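Local coordinates for putative malic enzyme ((S)-malate:NAD+ oxidoreductase (decarboxylating)) (Streptococcus pyogenes, PDB 2A9F), which probably catalyses the NAD+-dependent oxidative decarboxylation of (S)-malate with the help of a divalent metal ion, as other malic enzymes do, at residues Pro26-Lys31 with Ser37-Pro42; Ser49-Asp54 with Tyr59-Lys64; Asp106-Val111 with Pro129-Ile134. One frame throughout, in Å; residues are numbered along the deposited sequence.

Contact 1: residues Pro26-Lys31 with Ser37-Pro42; sequences PKVDIK and SIAYTP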
loop_
_atom_site.group_PDB
_atom_site.type_symbol
_atom_site.label_atom_id
_atom_site.label_comp_id
_atom_site.label_asym_id
_atom_site.label_seq_id
_atom_site.Cartn_x
_atom_site.Cartn_y
_atom_site.Cartn_z
ATOM N N PRO A 26 4.438 5.563 -12.977
ATOM C CA PRO A 26 4.676 4.307 -13.699
ATOM C C PRO A 26 6.074 4.446 -14.269
ATOM O O PRO A 26 6.480 5.547 -14.616
ATOM C CB PRO A 26 3.604 4.326 -14.783
ATOM C CG PRO A 26 2.496 5.185 -14.157
ATOM C CD PRO A 26 3.307 6.306 -13.559
ATOM N N LYS A 27 6.833 3.362 -14.331
ATOM C CA LYS A 27 8.182 3.450 -14.869
ATOM C C LYS A 27 8.239 2.753 -16.209
ATOM O O LYS A 27 9.311 2.499 -16.756
ATOM C CB LYS A 27 9.203 2.845 -13.897
ATOM C CG LYS A 27 8.888 1.470 -13.324
ATOM C CD LYS A 27 9.871 1.159 -12.185
ATOM C CE LYS A 27 9.605 -0.189 -11.531
ATOM N NZ LYS A 27 10.678 -0.545 -10.548
ATOM N N VAL A 28 7.046 2.488 -16.727
ATOM C CA VAL A 28 6.820 1.824 -18.001
ATOM C C VAL A 28 5.983 2.737 -18.913
ATOM O O VAL A 28 5.306 3.648 -18.445
ATOM C CB VAL A 28 6.095 0.469 -17.749
ATOM C CG1 VAL A 28 5.188 0.111 -18.900
ATOM C CG2 VAL A 28 7.121 -0.609 -17.524
ATOM N N ASP A 29 6.032 2.503 -20.227
ATOM C CA ASP A 29 5.279 3.281 -21.157
ATOM C C ASP A 29 3.794 3.002 -21.046
ATOM O O ASP A 29 3.411 1.838 -20.938
ATOM C CB ASP A 29 5.829 2.969 -22.541
ATOM C CG ASP A 29 6.460 4.210 -23.156
ATOM O OD1 ASP A 29 5.868 5.304 -23.014
ATOM O OD2 ASP A 29 7.543 4.097 -23.766
ATOM N N ILE A 30 2.939 4.022 -21.052
ATOM C CA ILE A 30 1.495 3.798 -20.922
ATOM C C ILE A 30 0.579 4.827 -21.575
ATOM O O ILE A 30 -0.570 4.959 -21.165
ATOM C CB ILE A 30 1.056 3.730 -19.433
ATOM C CG1 ILE A 30 1.739 4.847 -18.653
ATOM C CG2 ILE A 30 1.331 2.358 -18.835
ATOM C CD1 ILE A 30 1.369 4.845 -17.220
ATOM N N LYS A 31 1.058 5.544 -22.585
ATOM C CA LYS A 31 0.223 6.560 -23.230
ATOM C C LYS A 31 -0.619 6.062 -24.419
ATOM O O LYS A 31 -1.494 6.787 -24.894
ATOM C CB LYS A 31 1.086 7.734 -23.720
ATOM C CG LYS A 31 2.345 8.026 -22.897
ATOM C CD LYS A 31 3.269 8.990 -23.660
ATOM C CE LYS A 31 4.683 9.053 -23.065
ATOM N NZ LYS A 31 5.572 10.019 -23.796
ATOM N N SER A 37 -1.561 -2.616 -24.133
ATOM C CA SER A 37 -1.698 -4.027 -24.473
ATOM C C SER A 37 -0.505 -4.800 -23.937
ATOM O O SER A 37 -0.488 -6.028 -23.932
ATOM C CB SER A 37 -1.822 -4.213 -25.988
ATOM O OG SER A 37 -0.784 -3.554 -26.693
ATOM N N ILE A 38 0.485 -4.056 -23.474
ATOM C CA ILE A 38 1.695 -4.625 -22.925
ATOM C C ILE A 38 1.671 -4.497 -21.397
ATOM O O ILE A 38 1.930 -5.469 -20.676
ATOM C CB ILE A 38 2.923 -3.897 -23.510
ATOM C CG1 ILE A 38 2.996 -4.161 -25.018
ATOM C CG2 ILE A 38 4.194 -4.344 -22.802
ATOM C CD1 ILE A 38 4.136 -3.457 -25.723
ATOM N N ALA A 39 1.340 -3.305 -20.905
ATOM C CA ALA A 39 1.283 -3.059 -19.468
ATOM C C ALA A 39 0.006 -3.580 -18.827
ATOM O O ALA A 39 -0.031 -3.778 -17.619
ATOM C CB ALA A 39 1.436 -1.560 -19.173
ATOM N N TYR A 40 -1.038 -3.812 -19.620
ATOM C CA TYR A 40 -2.289 -4.304 -19.053
ATOM C C TYR A 40 -3.036 -5.363 -19.868
ATOM O O TYR A 40 -2.439 -6.141 -20.609
ATOM C CB TYR A 40 -3.229 -3.119 -18.743
ATOM C CG TYR A 40 -4.328 -3.464 -17.757
ATOM C CD1 TYR A 40 -4.019 -3.969 -16.487
ATOM C CD2 TYR A 40 -5.672 -3.372 -18.121
ATOM C CE1 TYR A 40 -5.018 -4.386 -15.613
ATOM C CE2 TYR A 40 -6.683 -3.784 -17.259
ATOM C CZ TYR A 40 -6.352 -4.298 -16.008
ATOM O OH TYR A 40 -7.350 -4.770 -15.182
ATOM N N THR A 41 -4.353 -5.370 -19.691
ATOM C CA THR A 41 -5.311 -6.288 -20.310
ATOM C C THR A 41 -4.820 -7.507 -21.093
ATOM O O THR A 41 -4.866 -8.626 -20.565
ATOM C CB THR A 41 -6.342 -5.516 -21.172
ATOM O OG1 THR A 41 -6.946 -4.480 -20.387
ATOM C CG2 THR A 41 -7.439 -6.454 -21.654
ATOM N N PRO A 42 -4.353 -7.336 -22.351
ATOM C CA PRO A 42 -3.906 -8.554 -23.052
ATOM C C PRO A 42 -2.595 -9.201 -22.563
ATOM O O PRO A 42 -2.625 -10.222 -21.871
ATOM C CB PRO A 42 -3.853 -8.109 -24.512
ATOM C CG PRO A 42 -3.447 -6.678 -24.399
ATOM C CD PRO A 42 -4.262 -6.152 -23.228
#
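The methyl of A39 meets I30 and V28 on the inside of a chain reversal, and I30 is the residue to trace outward. I30 CB stands 5.3 Å from A39 CB, too far for a close touch, and there the side chain forks. The CG2 branch, set anti to the carbonyl carbon, makes the contact: I30 CG2 reaches A39 CB at 3.9 Å, methyl against methyl. The other branch takes no part in the touch with A39. With chi1 at 44° I30 CG1 is wedged between the backbone N and the carbonyl carbon, and it passes 3.8 Å from V28 O rather than approaching the helix. Because chi2 is -180°, the chain continues straight on and CD1 ends beside the P26 ring, I30 CD1 to P26 CG 3.3 Å, an approach so short that its length is doubtful.

That is the topology here: the strand ends, the loop 26-31 turns, and the short helix comes back so that its last turn faces the loop. A39 is the last helical residue, and Y40, predicted to be the catalytic proton donor, is the first to leave helical phi/psi; its side chain packs on L98 of the second subunit.

V28 gives the second apolar touch, V28 CG1 to A39 CB at 4.1 Å. The two contacting methyls, V28 CG1 and I30 CG2, are 4.5 Å apart, so A39 sits against a pair of methyls with D29 O near its CB as well. The loop also meets the second subunit: P26 joins an antiparallel ladder with one of its strands, and K27 NZ donates hydrogen bonds to its F18 O and G19 O.

Contact 2: residues Ser49-Asp54 with Tyr59-Lys64; sequences SAIAKD and YDLTTK
I51 and L61 have the closest backbones, CA to CA 8.1 Å, where the last turns of two consecutive short helices face each other. The first helix ends at K53: A50 O takes D54 N at 3.1 Å and also K53 N, and D54 then leaves helical phi/psi. The second gives way at T62. Its hydroxyl accepts from K64 N (OG1 to N 3.1 Å, 156° at the hydrogen), which makes an ST turn, and also has A58 O as a hydrogen-bond partner.

Across the gap the meeting is apolar. I51 is extended, chi2 178°, which carries CD1 past L61 to T62, where I51 CD1 lies 3.6 Å from T62 CG2. With chi1 at 79° T62 OG1 lies within reach of K64 N, and the CG2 methyl meets I51. Further back, I51 CG1 is 4.0 Å from L61 CD1, the two side chains running alongside each other, pointing opposite ways. L61 CD1 also reaches A50 CB at 4.3 Å.

A50 leans on L57 in the connecting loop, I51 meets P90 of the second subunit, and T63 N bonds to E93 OE1 there, so helices 45-53 and 58-61 pack together beside helix 85-102 of the partner chain.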
loop_
_atom_site.group_PDB
_atom_site.type_symbol
_atom_site.label_atom_id
_atom_site.label_comp_id
_atom_site.label_asym_id
_atom_site.label_seq_id
_atom_site.Cartn_x
_atom_site.Cartn_y
_atom_site.Cartn_z
ATOM N N SER A 49 0.676 -15.459 -15.367
ATOM C CA SER A 49 0.872 -16.882 -15.609
ATOM C C SER A 49 2.227 -17.439 -15.196
ATOM O O SER A 49 2.298 -18.496 -14.566
ATOM C CB SER A 49 0.617 -17.209 -17.083
ATOM O OG SER A 49 -0.750 -17.489 -17.316
ATOM N N ALA A 50 3.304 -16.751 -15.553
ATOM C CA ALA A 50 4.627 -17.237 -15.182
ATOM C C ALA A 50 4.717 -17.354 -13.669
ATOM O O ALA A 50 5.231 -18.351 -13.156
ATOM C CB ALA A 50 5.725 -16.302 -15.708
ATOM N N ILE A 51 4.191 -16.351 -12.966
ATOM C CA ILE A 51 4.221 -16.320 -11.505
ATOM C C ILE A 51 3.330 -17.394 -10.884
ATOM O O ILE A 51 3.641 -17.936 -9.829
ATOM C CB ILE A 51 3.802 -14.913 -10.968
ATOM C CG1 ILE A 51 4.704 -13.837 -11.568
ATOM C CG2 ILE A 51 3.931 -14.849 -9.446
ATOM C CD1 ILE A 51 4.348 -12.438 -11.135
ATOM N N ALA A 52 2.223 -17.711 -11.538
ATOM C CA ALA A 52 1.325 -18.733 -11.005
ATOM C C ALA A 52 2.009 -20.112 -10.971
ATOM O O ALA A 52 1.651 -20.966 -10.149
ATOM C CB ALA A 52 0.036 -18.790 -11.838
ATOM N N LYS A 53 2.980 -20.320 -11.865
ATOM C CA LYS A 53 3.725 -21.582 -11.926
ATOM C C LYS A 53 4.953 -21.555 -11.016
ATOM O O LYS A 53 5.342 -22.586 -10.461
ATOM C CB LYS A 53 4.185 -21.885 -13.359
ATOM C CG LYS A 53 3.122 -22.488 -14.270
ATOM C CD LYS A 53 3.643 -22.573 -15.692
ATOM C CE LYS A 53 2.593 -23.104 -16.663
ATOM N NZ LYS A 53 2.226 -24.522 -16.399
ATOM N N ASP A 54 5.559 -20.376 -10.887
ATOM C CA ASP A 54 6.748 -20.168 -10.059
ATOM C C ASP A 54 6.572 -18.860 -9.278
ATOM O O ASP A 54 6.856 -17.770 -9.790
ATOM C CB ASP A 54 8.001 -20.089 -10.948
ATOM C CG ASP A 54 9.286 -19.852 -10.149
ATOM O OD1 ASP A 54 9.229 -19.774 -8.898
ATOM O OD2 ASP A 54 10.361 -19.747 -10.782
ATOM N N TYR A 59 9.517 -11.811 -7.300
ATOM C CA TYR A 59 10.616 -10.880 -7.044
ATOM C C TYR A 59 11.242 -10.280 -8.287
ATOM O O TYR A 59 11.914 -9.264 -8.210
ATOM C CB TYR A 59 11.718 -11.544 -6.213
ATOM C CG TYR A 59 11.522 -11.422 -4.713
ATOM C CD1 TYR A 59 11.034 -12.493 -3.953
ATOM C CD2 TYR A 59 11.800 -10.224 -4.057
ATOM C CE1 TYR A 59 10.830 -12.367 -2.579
ATOM C CE2 TYR A 59 11.599 -10.089 -2.706
ATOM C CZ TYR A 59 11.114 -11.163 -1.966
ATOM O OH TYR A 59 10.913 -10.999 -0.619
ATOM N N ASP A 60 11.028 -10.899 -9.439
ATOM C CA ASP A 60 11.605 -10.395 -10.679
ATOM C C ASP A 60 10.614 -9.607 -11.522
ATOM O O ASP A 60 10.992 -8.658 -12.201
ATOM C CB ASP A 60 12.113 -11.553 -11.542
ATOM C CG ASP A 60 12.974 -12.517 -10.775
ATOM O OD1 ASP A 60 14.077 -12.830 -11.265
ATOM O OD2 ASP A 60 12.541 -12.969 -9.698
ATOM N N LEU A 61 9.350 -10.004 -11.464
ATOM C CA LEU A 61 8.309 -9.393 -12.283
ATOM C C LEU A 61 7.312 -8.432 -11.624
ATOM O O LEU A 61 6.452 -7.886 -12.302
ATOM C CB LEU A 61 7.551 -10.519 -13.011
ATOM C CG LEU A 61 8.447 -11.581 -13.688
ATOM C CD1 LEU A 61 7.610 -12.752 -14.163
ATOM C CD2 LEU A 61 9.209 -10.978 -14.846
ATOM N N THR A 62 7.409 -8.213 -10.318
ATOM C CA THR A 62 6.471 -7.301 -9.655
ATOM C C THR A 62 7.228 -6.303 -8.804
ATOM O O THR A 62 8.437 -6.431 -8.628
ATOM C CB THR A 62 5.476 -8.054 -8.753
ATOM O OG1 THR A 62 6.105 -8.386 -7.513
ATOM C CG2 THR A 62 4.999 -9.329 -9.433
ATOM N N THR A 63 6.526 -5.311 -8.275
ATOM C CA THR A 63 7.196 -4.320 -7.453
ATOM C C THR A 63 7.565 -4.841 -6.081
ATOM O O THR A 63 8.168 -4.132 -5.301
ATOM C CB THR A 63 6.378 -3.026 -7.307
ATOM O OG1 THR A 63 5.065 -3.323 -6.816
ATOM C CG2 THR A 63 6.297 -2.319 -8.631
ATOM N N LYS A 64 7.216 -6.081 -5.792
ATOM C CA LYS A 64 7.572 -6.676 -4.510
ATOM C C LYS A 64 9.104 -6.622 -4.364
ATOM O O LYS A 64 9.651 -6.633 -3.256
ATOM C CB LYS A 64 7.104 -8.139 -4.459
ATOM C CG LYS A 64 7.403 -8.865 -3.153
ATOM C CD LYS A 64 7.095 -10.349 -3.277
ATOM C CE LYS A 64 7.285 -11.081 -1.952
ATOM N NZ LYS A 64 6.301 -10.639 -0.911
#

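Contact 3: residues Asp106-Val111 with Pro129-Ile134; sequences DAIPIV and PTFGGI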
loop_
_atom_site.group_PDB
_atom_site.type_symbol
_atom_site.label_atom_id
_atom_site.label_comp_id
_atom_site.label_asym_id
_atom_site.label_seq_id
_atom_site.Cartn_x
_atom_site.Cartn_y
_atom_site.Cartn_z
ATOM N N ASP A 106 11.377 1.756 -2.599
ATOM C CA ASP A 106 10.012 2.214 -2.810
ATOM C C ASP A 106 9.247 1.813 -1.543
ATOM O O ASP A 106 9.113 0.628 -1.226
ATOM C CB ASP A 106 9.403 1.542 -4.053
ATOM C CG ASP A 106 10.064 2.008 -5.372
ATOM O OD1 ASP A 106 10.027 3.235 -5.676
ATOM O OD2 ASP A 106 10.613 1.139 -6.101
ATOM N N ALA A 107 8.776 2.808 -0.802
ATOM C CA ALA A 107 8.047 2.551 0.432
ATOM C C ALA A 107 6.649 3.168 0.360
ATOM O O ALA A 107 6.493 4.329 -0.012
ATOM C CB ALA A 107 8.830 3.121 1.639
ATOM N N ILE A 108 5.650 2.370 0.721
ATOM C CA ILE A 108 4.247 2.763 0.725
ATOM C C ILE A 108 3.823 3.012 2.175
ATOM O O ILE A 108 3.910 2.121 3.005
ATOM C CB ILE A 108 3.326 1.610 0.179
ATOM C CG1 ILE A 108 3.798 1.120 -1.182
ATOM C CG2 ILE A 108 1.882 2.092 0.085
ATOM C CD1 ILE A 108 3.675 2.129 -2.281
ATOM N N PRO A 109 3.363 4.223 2.509
ATOM C CA PRO A 109 2.951 4.428 3.905
ATOM C C PRO A 109 1.543 3.848 4.118
ATOM O O PRO A 109 0.658 4.053 3.287
ATOM C CB PRO A 109 3.003 5.944 4.053
ATOM C CG PRO A 109 2.637 6.415 2.702
ATOM C CD PRO A 109 3.382 5.494 1.771
ATOM N N ILE A 110 1.343 3.109 5.207
ATOM C CA ILE A 110 0.046 2.488 5.483
ATOM C C ILE A 110 -0.352 2.523 6.954
ATOM O O ILE A 110 0.350 1.977 7.819
ATOM C CB ILE A 110 0.016 1.017 5.020
ATOM C CG1 ILE A 110 0.015 0.962 3.503
ATOM C CG2 ILE A 110 -1.225 0.327 5.536
ATOM C CD1 ILE A 110 0.073 -0.443 2.948
ATOM N N VAL A 111 -1.491 3.153 7.229
ATOM C CA VAL A 111 -1.977 3.258 8.602
ATOM C C VAL A 111 -3.307 2.543 8.769
ATOM O O VAL A 111 -4.237 2.780 8.021
ATOM C CB VAL A 111 -2.145 4.733 9.023
ATOM C CG1 VAL A 111 -0.790 5.382 9.180
ATOM C CG2 VAL A 111 -2.985 5.482 7.991
ATOM N N PRO A 129 2.254 -10.706 0.905
ATOM C CA PRO A 129 2.426 -11.062 -0.506
ATOM C C PRO A 129 2.810 -9.880 -1.383
ATOM O O PRO A 129 3.658 -9.998 -2.266
ATOM C CB PRO A 129 1.060 -11.619 -0.888
ATOM C CG PRO A 129 0.589 -12.228 0.372
ATOM C CD PRO A 129 0.962 -11.208 1.409
ATOM N N THR A 130 2.163 -8.751 -1.116
ATOM C CA THR A 130 2.350 -7.513 -1.852
ATOM C C THR A 130 3.745 -6.927 -1.793
ATOM O O THR A 130 4.296 -6.467 -2.806
ATOM C CB THR A 130 1.389 -6.419 -1.314
ATOM O OG1 THR A 130 0.042 -6.723 -1.697
ATOM C CG2 THR A 130 1.772 -5.049 -1.848
ATOM N N PHE A 131 4.308 -6.942 -0.596
ATOM C CA PHE A 131 5.588 -6.326 -0.370
ATOM C C PHE A 131 6.814 -7.200 -0.270
ATOM O O PHE A 131 6.722 -8.425 -0.157
ATOM C CB PHE A 131 5.452 -5.456 0.863
ATOM C CG PHE A 131 4.340 -4.467 0.751
ATOM C CD1 PHE A 131 4.516 -3.283 0.054
ATOM C CD2 PHE A 131 3.093 -4.738 1.310
ATOM C CE1 PHE A 131 3.468 -2.377 -0.087
ATOM C CE2 PHE A 131 2.036 -3.839 1.174
ATOM C CZ PHE A 131 2.222 -2.656 0.475
ATOM N N GLY A 132 7.970 -6.543 -0.341
ATOM C CA GLY A 132 9.236 -7.230 -0.232
ATOM C C GLY A 132 9.813 -6.974 1.144
ATOM O O GLY A 132 10.828 -7.563 1.519
ATOM N N GLY A 133 9.157 -6.092 1.899
ATOM C CA GLY A 133 9.615 -5.768 3.236
ATOM C C GLY A 133 8.624 -4.960 4.060
ATOM O O GLY A 133 7.908 -4.110 3.530
ATOM N N ILE A 134 8.589 -5.219 5.368
ATOM C CA ILE A 134 7.685 -4.513 6.264
ATOM C C ILE A 134 8.431 -3.721 7.323
ATOM O O ILE A 134 9.259 -4.277 8.035
ATOM C CB ILE A 134 6.757 -5.479 7.013
ATOM C CG1 ILE A 134 5.962 -6.343 6.023
ATOM C CG2 ILE A 134 5.821 -4.680 7.897
ATOM C CD1 ILE A 134 5.136 -5.555 5.004
#
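I108 and I110 reach F131 with different shapes of the same side chain. In I108, CG1 lies anti to the carbonyl carbon (chi1 -53°) and comes to the ring edge, near its plane, with I108 CG1 3.7 Å from F131 CE1. A bent chi2 of -66° then turns the terminal methyl off the ring, leaving I108 CD1 5.0 Å from F131 CE1, so it is the middle of the side chain that touches. I110 has a similar chi1 but is straight beyond it, chi2 176°; its tip does the work, I110 CD1 lying 4.0 Å from F131 CZ.

Two residues apart on strand 106-111, the isoleucines project from one side of the parallel sheet, while A107, P109 and V111 pack on helix 85-102. The chain runs on through helix 117-127 to strand 133-136, a beta-alpha-beta crossover that leaves strand 67-72 between the two parallel strands; F131, just ahead of the later strand, reaches across and also packs on T67 and A69.

T130 CG2 lies over the centre of one ring face, 3.2 Å above the F131 plane, a height short enough to be doubtful. V24 of the second subunit packs on I108, and its L127 on I110.

All three contacts fall in the N-terminal malic enzyme region, follow one another along the chain and touch the second subunit. Contacts 2 and 3, with centres 17 Å apart, are directly joined: K64, at the end of contact 2, reaches the loop ahead of strand 133-136, with K64 NZ 3.0 Å from P129 O, a probable hydrogen bond. Its still shorter approach to F131 O is doubtful in length. Contact 1 touches neither, its nearest atoms about 5 Å from each. It includes the predicted proton donor Y40, whereas contact 3 lies nearer other functional residues: side chains of I110 and the magnesium ligand E137 are about 10 Å apart, those of I108 and the predicted proton acceptor K95 about 11 Å.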